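Local coordinates for protein probable manganase-dependent inorganic pyrophosphatase (Clostridium perfringens, PDB 3L31) that probably hydrolyses inorganic pyrophosphate with manganese, the portion described being its regulatory region of CBS and DRTGG domains, which binds the inhibitor AMP, at residues L35-V40 with Y214-V219; V207-T212 with I230-L235; N44-G49 with N223-G228. All coordinates share one frame; numbering follows the deposited sequence.

Overall arrangement
From the N terminus, after helix 23-31, the chain forms a hairpin, strands 37-41 and 47-52, in one CBS domain; these strands supply the first halves of contact 1 and contact 3. It then runs through the DRTGG domain and returns to the second CBS domain with helix 202-210, which begins contact 2. Residues 214-219 close contact 1 and residues 223-228 close contact 3, each across 173 intervening residues, whereas 230-235 closes contact 2 after only 17. All three loops cross and none nests. Contacts 1 and 3 pair the two hairpins, beside the nucleotide and near their turns; contact 2 ties the end of a helix to the tail of the second hairpin.

Contact 1 of 3, residues L35-V40 with Y214-V219; sequences LKSIPV and YSNYPV. With AMP (adenosine monophosphate), chain C.
The carboxamide of Asn216 meets the hydroxyl of Ser37 nearly in its own plane: ND2 donates to OG across 2.9 Å at 156°. The Tyr214 ring turns one face to the adenine of AMP, whose C4 lies 3.5 Å above the ring plane over its centre, while Tyr217 CE1 comes in at the ring edge. With CG of Asn216 turned beside the backbone N (chi1 -63°), the amide reaches Ser37, while the main chain serves the nucleotide: AMP N6 donates to Asn216 O at 2.9 Å. Ser215 N reaches phosphate O1P at 3.2 Å. One water accepts from Lys36 N and Asn216 ND2; a second accepts from Asn216 N, lies 2.6 Å from Ser37 OG and donates to phosphate O2P. Pro39 CG rests on Pro218 CB at 4.2 Å. Lys36 runs its aliphatic chain past Ser215, its NZ going on to Arg213 O and Ser215 of the second subunit and to another AMP phosphate. The AMP on Tyr214 also bonds to Ser52, Ser54 and Asn55 of the first CBS domain and to Lys36 of the second subunit. One nucleotide therefore joins both CBS domains and both subunits, consistent with inhibition that acts on how these domains sit together.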
loop_
_atom_site.group_PDB
_atom_site.type_symbol
_atom_site.label_atom_id
_atom_site.label_comp_id
_atom_site.label_asym_id
_atom_site.label_seq_id
_atom_site.Cartn_x
_atom_site.Cartn_y
_atom_site.Cartn_z
ATOM N N LEU A 35 7.305 6.635 -14.171
ATOM C CA LEU A 35 8.574 6.850 -13.458
ATOM C C LEU A 35 8.711 5.874 -12.319
ATOM O O LEU A 35 7.764 5.631 -11.584
ATOM C CB LEU A 35 8.668 8.278 -12.924
ATOM C CG LEU A 35 8.827 9.344 -14.006
ATOM C CD1 LEU A 35 8.549 10.724 -13.409
ATOM C CD2 LEU A 35 10.212 9.248 -14.652
ATOM N N LYS A 36 9.887 5.298 -12.186
ATOM C CA LYS A 36 10.167 4.417 -11.039
ATOM C C LYS A 36 10.649 5.171 -9.843
ATOM O O LYS A 36 10.631 4.649 -8.751
ATOM C CB LYS A 36 11.215 3.369 -11.362
ATOM C CG LYS A 36 10.846 2.497 -12.527
ATOM C CD LYS A 36 12.054 1.738 -13.106
ATOM C CE LYS A 36 11.656 1.232 -14.506
ATOM N NZ LYS A 36 12.387 0.038 -14.985
ATOM N N SER A 37 11.133 6.379 -10.052
ATOM C CA SER A 37 11.583 7.232 -8.933
ATOM C C SER A 37 11.563 8.669 -9.421
ATOM O O SER A 37 11.548 8.875 -10.597
ATOM C CB SER A 37 12.966 6.854 -8.422
ATOM O OG SER A 37 13.982 7.122 -9.399
ATOM N N ILE A 38 11.512 9.627 -8.503
ATOM C CA ILE A 38 11.455 11.048 -8.861
ATOM C C ILE A 38 12.180 11.869 -7.803
ATOM O O ILE A 38 12.153 11.512 -6.640
ATOM C CB ILE A 38 9.960 11.529 -9.005
ATOM C CG1 ILE A 38 9.891 12.970 -9.453
ATOM C CG2 ILE A 38 9.156 11.311 -7.691
ATOM C CD1 ILE A 38 8.486 13.346 -10.077
ATOM N N PRO A 39 12.854 12.941 -8.204
ATOM C CA PRO A 39 13.469 13.832 -7.252
ATOM C C PRO A 39 12.462 14.632 -6.449
ATOM O O PRO A 39 11.378 14.927 -6.938
ATOM C CB PRO A 39 14.295 14.793 -8.128
ATOM C CG PRO A 39 14.532 14.023 -9.386
ATOM C CD PRO A 39 13.222 13.278 -9.578
ATOM N N VAL A 40 12.849 14.968 -5.212
ATOM C CA VAL A 40 12.169 15.959 -4.412
ATOM C C VAL A 40 13.106 17.183 -4.227
ATOM O O VAL A 40 14.319 17.056 -3.941
ATOM C CB VAL A 40 11.751 15.339 -3.062
ATOM C CG1 VAL A 40 10.724 16.197 -2.321
ATOM C CG2 VAL A 40 11.199 13.973 -3.290
ATOM N N TYR A 214 20.521 2.077 -8.336
ATOM C CA TYR A 214 19.339 2.974 -8.373
ATOM C C TYR A 214 18.726 3.141 -9.766
ATOM O O TYR A 214 19.414 3.258 -10.756
ATOM C CB TYR A 214 19.697 4.360 -7.800
ATOM C CG TYR A 214 20.311 4.297 -6.423
ATOM C CD1 TYR A 214 19.709 3.550 -5.402
ATOM C CD2 TYR A 214 21.489 4.950 -6.138
ATOM C CE1 TYR A 214 20.267 3.488 -4.118
ATOM C CE2 TYR A 214 22.051 4.895 -4.864
ATOM C CZ TYR A 214 21.440 4.157 -3.862
ATOM O OH TYR A 214 22.003 4.106 -2.610
ATOM N N SER A 215 17.407 3.224 -9.820
ATOM C CA SER A 215 16.720 3.378 -11.110
ATOM C C SER A 215 17.123 4.684 -11.762
ATOM O O SER A 215 17.489 4.718 -12.918
ATOM C CB SER A 215 15.194 3.295 -10.959
ATOM O OG SER A 215 14.727 2.021 -10.500
ATOM N N ASN A 216 17.115 5.754 -10.991
ATOM C CA ASN A 216 17.404 7.079 -11.518
ATOM C C ASN A 216 18.369 7.908 -10.644
ATOM O O ASN A 216 18.424 7.753 -9.437
ATOM C CB ASN A 216 16.082 7.868 -11.682
ATOM C CG ASN A 216 15.117 7.227 -12.699
ATOM O OD1 ASN A 216 15.464 7.082 -13.850
ATOM N ND2 ASN A 216 13.917 6.874 -12.269
ATOM N N TYR A 217 19.070 8.839 -11.295
ATOM C CA TYR A 217 19.982 9.767 -10.660
ATOM C C TYR A 217 19.609 11.174 -11.043
ATOM O O TYR A 217 19.523 11.498 -12.241
ATOM C CB TYR A 217 21.425 9.469 -11.097
ATOM C CG TYR A 217 21.833 8.048 -10.781
ATOM C CD1 TYR A 217 22.633 7.750 -9.661
ATOM C CD2 TYR A 217 21.419 7.012 -11.567
ATOM C CE1 TYR A 217 22.986 6.419 -9.355
ATOM C CE2 TYR A 217 21.748 5.694 -11.253
ATOM C CZ TYR A 217 22.566 5.409 -10.153
ATOM O OH TYR A 217 22.909 4.081 -9.847
ATOM N N PRO A 218 19.349 12.022 -10.037
ATOM C CA PRO A 218 19.029 13.411 -10.310
ATOM C C PRO A 218 20.183 14.126 -10.924
ATOM O O PRO A 218 21.326 13.937 -10.512
ATOM C CB PRO A 218 18.728 14.003 -8.913
ATOM C CG PRO A 218 19.284 13.051 -7.951
ATOM C CD PRO A 218 19.211 11.705 -8.611
ATOM N N VAL A 219 19.848 14.973 -11.887
ATOM C CA VAL A 219 20.818 15.775 -12.636
ATOM C C VAL A 219 20.724 17.158 -12.141
ATOM O O VAL A 219 19.626 17.693 -12.114
ATOM C CB VAL A 219 20.504 15.789 -14.134
ATOM C CG1 VAL A 219 21.255 16.893 -14.816
ATOM C CG2 VAL A 219 20.860 14.443 -14.743
HETATM P P AMP C . 15.263 2.514 -6.426
HETATM O O1P AMP C . 16.364 1.854 -7.177
HETATM O O2P AMP C . 14.907 3.794 -7.101
HETATM O O3P AMP C . 14.088 1.603 -6.136
HETATM O "O5'" AMP C . 15.825 3.033 -4.977
HETATM C "C5'" AMP C . 16.237 2.143 -3.906
HETATM C "C4'" AMP C . 16.393 2.925 -2.593
HETATM O "O4'" AMP C . 17.373 3.956 -2.778
HETATM C "C3'" AMP C . 15.144 3.704 -2.234
HETATM O "O3'" AMP C . 15.096 3.952 -0.827
HETATM C "C2'" AMP C . 15.300 5.046 -2.942
HETATM O "O2'" AMP C . 14.623 6.107 -2.264
HETATM C "C1'" AMP C . 16.802 5.273 -2.849
HETATM N N9 AMP C . 17.380 5.973 -4.015
HETATM C C8 AMP C . 16.818 5.992 -5.237
HETATM N N7 AMP C . 17.562 6.686 -6.121
HETATM C C5 AMP C . 18.629 7.134 -5.435
HETATM C C6 AMP C . 19.820 7.938 -5.771
HETATM N N6 AMP C . 19.957 8.376 -7.038
HETATM N N1 AMP C . 20.735 8.207 -4.793
HETATM C C2 AMP C . 20.537 7.741 -3.544
HETATM N N3 AMP C . 19.472 6.996 -3.162
HETATM C C4 AMP C . 18.524 6.646 -4.054
HETATM O O HOH W 1 11.874 5.473 -14.050
HETATM O O HOH W 2 16.034 5.992 -8.336
#

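Contact 2 of 3, residues V207-T212 with I230-L235; sequences VTMSET and IARFHL
Met209, which has the largest buried area of the contact, reaches out from the last turn of helix 202-210 with its chain extended beyond CG, and its thioether ends among the residues that follow strand 226-230. SD meets Leu235 CD1 tip to tip at 3.6 Å and passes Arg232 CG at 4.0 Å. The side chains of Ile230 and Met209 cross at about a right angle, though the closeness of their methyl groups is doubtful.

Arg232 answers in the other direction. Its chain is extended from CG to NE, starting beside the methionine sulfur, and carries the edge of the guanidinium to the main chain near the C-terminal end of helix 202-210. NH2 donates to Met209 O at 3.1 Å with an angle of 143°, the donor standing 23° out of the carbonyl plane. The same nitrogen makes a weak bond to Thr212 O at 2.8 Å, while NH1 holds Tyr214 O. A positive group set among carbonyls at a helix C-terminal end is probably well matched to the helix dipole there.

Within this CBS domain the arginine thus links the helix, the loop that precedes strand 217-220, and a short 3-10 turn at 232-234. That turn has an internal brace: Ala231 N donates to His234 ND1 at 3.1 Å, and the acceptor is met nearly in the plane of the imidazole. Tyr217 lies against Met209 from strand 217-220. Arg213 of the second subunit packs on Ala231, Phe233 and His234, which places the turn at the subunit interface.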
loop_
_atom_site.group_PDB
_atom_site.type_symbol
_atom_site.label_atom_id
_atom_site.label_comp_id
_atom_site.label_asym_id
_atom_site.label_seq_id
_atom_site.Cartn_x
_atom_site.Cartn_y
_atom_site.Cartn_z
ATOM N N VAL A 207 30.869 5.026 -14.624
ATOM C CA VAL A 207 31.523 4.424 -13.464
ATOM C C VAL A 207 30.616 4.559 -12.252
ATOM O O VAL A 207 30.211 3.560 -11.642
ATOM C CB VAL A 207 32.911 5.048 -13.144
ATOM C CG1 VAL A 207 33.451 4.505 -11.822
ATOM C CG2 VAL A 207 33.903 4.767 -14.277
ATOM N N THR A 208 30.289 5.803 -11.929
ATOM C CA THR A 208 29.438 6.117 -10.764
ATOM C C THR A 208 28.144 5.276 -10.707
ATOM O O THR A 208 27.795 4.729 -9.657
ATOM C CB THR A 208 29.119 7.629 -10.667
ATOM O OG1 THR A 208 30.344 8.359 -10.548
ATOM C CG2 THR A 208 28.210 7.936 -9.438
ATOM N N MET A 209 27.469 5.154 -11.842
ATOM C CA MET A 209 26.242 4.377 -11.926
ATOM C C MET A 209 26.462 2.895 -11.647
ATOM O O MET A 209 25.538 2.211 -11.177
ATOM C CB MET A 209 25.578 4.516 -13.298
ATOM C CG MET A 209 24.937 5.883 -13.543
ATOM S SD MET A 209 23.653 5.845 -14.844
ATOM C CE MET A 209 23.234 7.589 -14.943
ATOM N N SER A 210 27.647 2.370 -11.957
ATOM C CA SER A 210 27.866 0.915 -11.789
ATOM C C SER A 210 28.145 0.565 -10.326
ATOM O O SER A 210 28.124 -0.593 -9.937
ATOM C CB SER A 210 29.001 0.385 -12.688
ATOM O OG SER A 210 30.261 0.609 -12.085
ATOM N N GLU A 211 28.374 1.594 -9.525
ATOM C CA GLU A 211 28.669 1.429 -8.098
ATOM C C GLU A 211 27.422 1.111 -7.275
ATOM O O GLU A 211 27.520 0.496 -6.201
ATOM C CB GLU A 211 29.343 2.692 -7.536
ATOM C CG GLU A 211 30.760 2.926 -8.090
ATOM C CD GLU A 211 31.241 4.368 -7.892
ATOM O OE1 GLU A 211 30.619 5.099 -7.080
ATOM O OE2 GLU A 211 32.228 4.774 -8.564
ATOM N N THR A 212 26.263 1.533 -7.800
ATOM C CA THR A 212 24.955 1.363 -7.134
ATOM C C THR A 212 23.891 0.846 -8.088
ATOM O O THR A 212 24.121 0.712 -9.266
ATOM C CB THR A 212 24.434 2.684 -6.511
ATOM O OG1 THR A 212 24.429 3.734 -7.499
ATOM C CG2 THR A 212 25.295 3.094 -5.323
ATOM N N ILE A 230 18.436 11.070 -14.768
ATOM C CA ILE A 230 18.995 10.189 -15.773
ATOM C C ILE A 230 18.973 8.722 -15.366
ATOM O O ILE A 230 19.100 8.377 -14.200
ATOM C CB ILE A 230 20.466 10.573 -16.040
ATOM C CG1 ILE A 230 20.542 11.624 -17.130
ATOM C CG2 ILE A 230 21.238 9.407 -16.578
ATOM C CD1 ILE A 230 20.818 11.003 -18.500
ATOM N N ALA A 231 18.842 7.846 -16.343
ATOM C CA ALA A 231 18.964 6.422 -16.053
ATOM C C ALA A 231 19.984 5.796 -16.971
ATOM O O ALA A 231 20.399 6.403 -17.945
ATOM C CB ALA A 231 17.625 5.742 -16.164
ATOM N N ARG A 232 20.424 4.602 -16.592
ATOM C CA ARG A 232 21.328 3.786 -17.399
ATOM C C ARG A 232 20.867 3.805 -18.856
ATOM O O ARG A 232 21.674 3.805 -19.780
ATOM C CB ARG A 232 21.413 2.338 -16.867
ATOM C CG ARG A 232 22.391 2.176 -15.711
ATOM C CD ARG A 232 22.253 0.870 -14.925
ATOM N NE ARG A 232 22.748 1.025 -13.549
ATOM C CZ ARG A 232 21.996 1.487 -12.535
ATOM N NH1 ARG A 232 20.719 1.816 -12.745
ATOM N NH2 ARG A 232 22.502 1.634 -11.310
ATOM N N PHE A 233 19.553 3.869 -19.030
ATOM C CA PHE A 233 18.911 3.798 -20.354
ATOM C C PHE A 233 19.261 4.968 -21.269
ATOM O O PHE A 233 19.162 4.863 -22.476
ATOM C CB PHE A 233 17.377 3.714 -20.219
ATOM C CG PHE A 233 16.637 3.876 -21.532
ATOM C CD1 PHE A 233 16.313 2.763 -22.314
ATOM C CD2 PHE A 233 16.258 5.133 -21.987
ATOM C CE1 PHE A 233 15.619 2.902 -23.523
ATOM C CE2 PHE A 233 15.565 5.280 -23.208
ATOM C CZ PHE A 233 15.244 4.163 -23.966
ATOM N N HIS A 234 19.653 6.087 -20.684
ATOM C CA HIS A 234 19.938 7.294 -21.454
ATOM C C HIS A 234 21.406 7.270 -21.844
ATOM O O HIS A 234 21.938 8.246 -22.378
ATOM C CB HIS A 234 19.641 8.556 -20.644
ATOM C CG HIS A 234 18.193 8.763 -20.334
ATOM N ND1 HIS A 234 17.695 8.714 -19.049
ATOM C CD2 HIS A 234 17.139 9.045 -21.135
ATOM C CE1 HIS A 234 16.395 8.951 -19.073
ATOM N NE2 HIS A 234 16.032 9.155 -20.325
ATOM N N LEU A 235 22.038 6.134 -21.555
ATOM C CA LEU A 235 23.446 5.875 -21.917
ATOM C C LEU A 235 23.554 4.809 -23.016
ATOM O O LEU A 235 24.000 5.099 -24.126
ATOM C CB LEU A 235 24.260 5.418 -20.686
ATOM C CG LEU A 235 24.091 6.221 -19.379
ATOM C CD1 LEU A 235 24.887 5.581 -18.253
ATOM C CD2 LEU A 235 24.499 7.683 -19.543
#

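Contact 3 of 3, residues N44-G49 with N223-G228; sequences NNHLLG and NNKVVG
Asn45 and Val226 set their side chains across each other at about a right angle, and two bonds grip the backbone of the valine from the one asparagine. Val226 N donates to Asn45 O at 3.1 Å, almost straight into the end of the carbonyl. In return Asn45 ND2 donates to Val226 O at 3.0 Å, somewhat tilted from the plane of that carbonyl. The side-chain half of the pair depends on chi1 of -166°, which puts CG opposite the backbone N of Asn45 and carries the amide to Val226 O.

His46 and Asn224 also cross nearly perpendicularly, their ring and amide planes 48° apart. Asn224 CB comes to the ring edge in plane, 3.7 Å from His46 CD2. The neighbouring Lys225 bends sharply at its second torsion (-96°), which curls NZ back toward Asn44 O for a weak bond of 3.3 Å.

Here the hairpin turns of the two CBS domains meet, and they are built alike: Asp42 OD1 accepts from Asn44 N and His46 N, as Asp221 OD1 does from Asn223 N and Lys225 N. Each turn leads into a classic beta bulge, Leu48-Gly49 opposite Val40 and Val227-Gly228 opposite Val219.

NZ of Lys225 also lies 4.2 Å from His46 NE2, so its charge may disfavour protonation of the imidazole. Leu47 CB packs obliquely on the CG2 branch of Val226 at 3.8 Å. A water joins Leu47 to Asn224, accepting from Leu47 N and donating to Asn224 O at 2.6 Å.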
loop_
_atom_site.group_PDB
_atom_site.type_symbol
_atom_site.label_atom_id
_atom_site.label_comp_id
_atom_site.label_asym_id
_atom_site.label_seq_id
_atom_site.Cartn_x
_atom_site.Cartn_y
_atom_site.Cartn_z
ATOM N N ASN A 44 13.402 26.558 -3.680
ATOM C CA ASN A 44 14.464 27.153 -4.532
ATOM C C ASN A 44 14.981 26.121 -5.534
ATOM O O ASN A 44 15.969 26.327 -6.223
ATOM C CB ASN A 44 15.661 27.670 -3.704
ATOM C CG ASN A 44 15.271 28.747 -2.722
ATOM O OD1 ASN A 44 14.302 29.472 -2.932
ATOM N ND2 ASN A 44 16.010 28.852 -1.633
ATOM N N ASN A 45 14.308 24.987 -5.582
ATOM C CA ASN A 45 14.668 23.945 -6.533
ATOM C C ASN A 45 16.076 23.360 -6.277
ATOM O O ASN A 45 16.770 22.956 -7.194
ATOM C CB ASN A 45 14.536 24.484 -7.964
ATOM C CG ASN A 45 14.552 23.373 -8.988
ATOM O OD1 ASN A 45 13.958 22.304 -8.770
ATOM N ND2 ASN A 45 15.258 23.585 -10.092
ATOM N N HIS A 46 16.472 23.298 -5.009
ATOM C CA HIS A 46 17.651 22.508 -4.569
ATOM C C HIS A 46 17.242 21.117 -4.067
ATOM O O HIS A 46 16.176 20.934 -3.444
ATOM C CB HIS A 46 18.422 23.215 -3.438
ATOM C CG HIS A 46 19.194 24.418 -3.880
ATOM N ND1 HIS A 46 18.728 25.702 -3.708
ATOM C CD2 HIS A 46 20.408 24.533 -4.483
ATOM C CE1 HIS A 46 19.616 26.555 -4.195
ATOM N NE2 HIS A 46 20.648 25.870 -4.658
ATOM N N LEU A 47 18.098 20.142 -4.346
ATOM C CA LEU A 47 17.772 18.741 -4.118
ATOM C C LEU A 47 17.569 18.434 -2.658
ATOM O O LEU A 47 18.442 18.604 -1.839
ATOM C CB LEU A 47 18.878 17.798 -4.708
ATOM C CG LEU A 47 18.725 16.284 -4.570
ATOM C CD1 LEU A 47 17.475 15.733 -5.353
ATOM C CD2 LEU A 47 19.994 15.553 -4.996
ATOM N N LEU A 48 16.406 17.913 -2.348
ATOM C CA LEU A 48 16.145 17.396 -1.019
ATOM C C LEU A 48 16.167 15.857 -0.938
ATOM O O LEU A 48 16.467 15.303 0.095
ATOM C CB LEU A 48 14.793 17.914 -0.516
ATOM C CG LEU A 48 14.681 19.394 -0.132
ATOM C CD1 LEU A 48 13.257 19.780 0.357
ATOM C CD2 LEU A 48 15.697 19.751 0.957
ATOM N N GLY A 49 15.828 15.136 -1.999
ATOM C CA GLY A 49 15.601 13.710 -1.811
ATOM C C GLY A 49 15.350 12.949 -3.070
ATOM O O GLY A 49 15.210 13.550 -4.116
ATOM N N ASN A 223 24.595 25.609 -11.123
ATOM C CA ASN A 223 24.102 26.449 -10.014
ATOM C C ASN A 223 23.421 25.654 -8.907
ATOM O O ASN A 223 22.697 26.201 -8.052
ATOM C CB ASN A 223 23.144 27.521 -10.542
ATOM C CG ASN A 223 23.820 28.445 -11.530
ATOM O OD1 ASN A 223 25.016 28.695 -11.430
ATOM N ND2 ASN A 223 23.058 28.942 -12.496
ATOM N N ASN A 224 23.670 24.349 -8.944
ATOM C CA ASN A 224 23.122 23.410 -7.956
ATOM C C ASN A 224 21.638 23.154 -8.012
ATOM O O ASN A 224 21.072 22.678 -7.037
ATOM C CB ASN A 224 23.451 23.882 -6.547
ATOM C CG ASN A 224 24.356 22.941 -5.854
ATOM O OD1 ASN A 224 25.446 22.650 -6.345
ATOM N ND2 ASN A 224 23.902 22.409 -4.717
ATOM N N LYS A 225 21.005 23.490 -9.129
ATOM C CA LYS A 225 19.553 23.314 -9.260
ATOM C C LYS A 225 19.211 22.012 -9.982
ATOM O O LYS A 225 19.894 21.586 -10.930
ATOM C CB LYS A 225 18.897 24.489 -9.989
ATOM C CG LYS A 225 19.431 25.889 -9.614
ATOM C CD LYS A 225 18.565 26.591 -8.546
ATOM C CE LYS A 225 19.289 27.788 -7.919
ATOM N NZ LYS A 225 18.373 28.490 -6.976
ATOM N N VAL A 226 18.146 21.391 -9.502
ATOM C CA VAL A 226 17.644 20.155 -10.089
ATOM C C VAL A 226 17.040 20.389 -11.466
ATOM O O VAL A 226 16.064 21.118 -11.625
ATOM C CB VAL A 226 16.596 19.445 -9.206
ATOM C CG1 VAL A 226 16.015 18.296 -9.970
ATOM C CG2 VAL A 226 17.233 18.973 -7.908
ATOM N N VAL A 227 17.599 19.711 -12.454
ATOM C CA VAL A 227 17.185 19.938 -13.822
ATOM C C VAL A 227 16.382 18.791 -14.387
ATOM O O VAL A 227 15.662 18.931 -15.388
ATOM C CB VAL A 227 18.395 20.220 -14.719
ATOM C CG1 VAL A 227 18.218 19.539 -16.052
ATOM C CG2 VAL A 227 18.577 21.743 -14.846
ATOM N N GLY A 228 16.485 17.663 -13.703
ATOM C CA GLY A 228 15.861 16.421 -14.147
ATOM C C GLY A 228 16.504 15.188 -13.539
ATOM O O GLY A 228 17.042 15.247 -12.419
HETATM O O HOH W 3 20.489 20.650 -5.503
#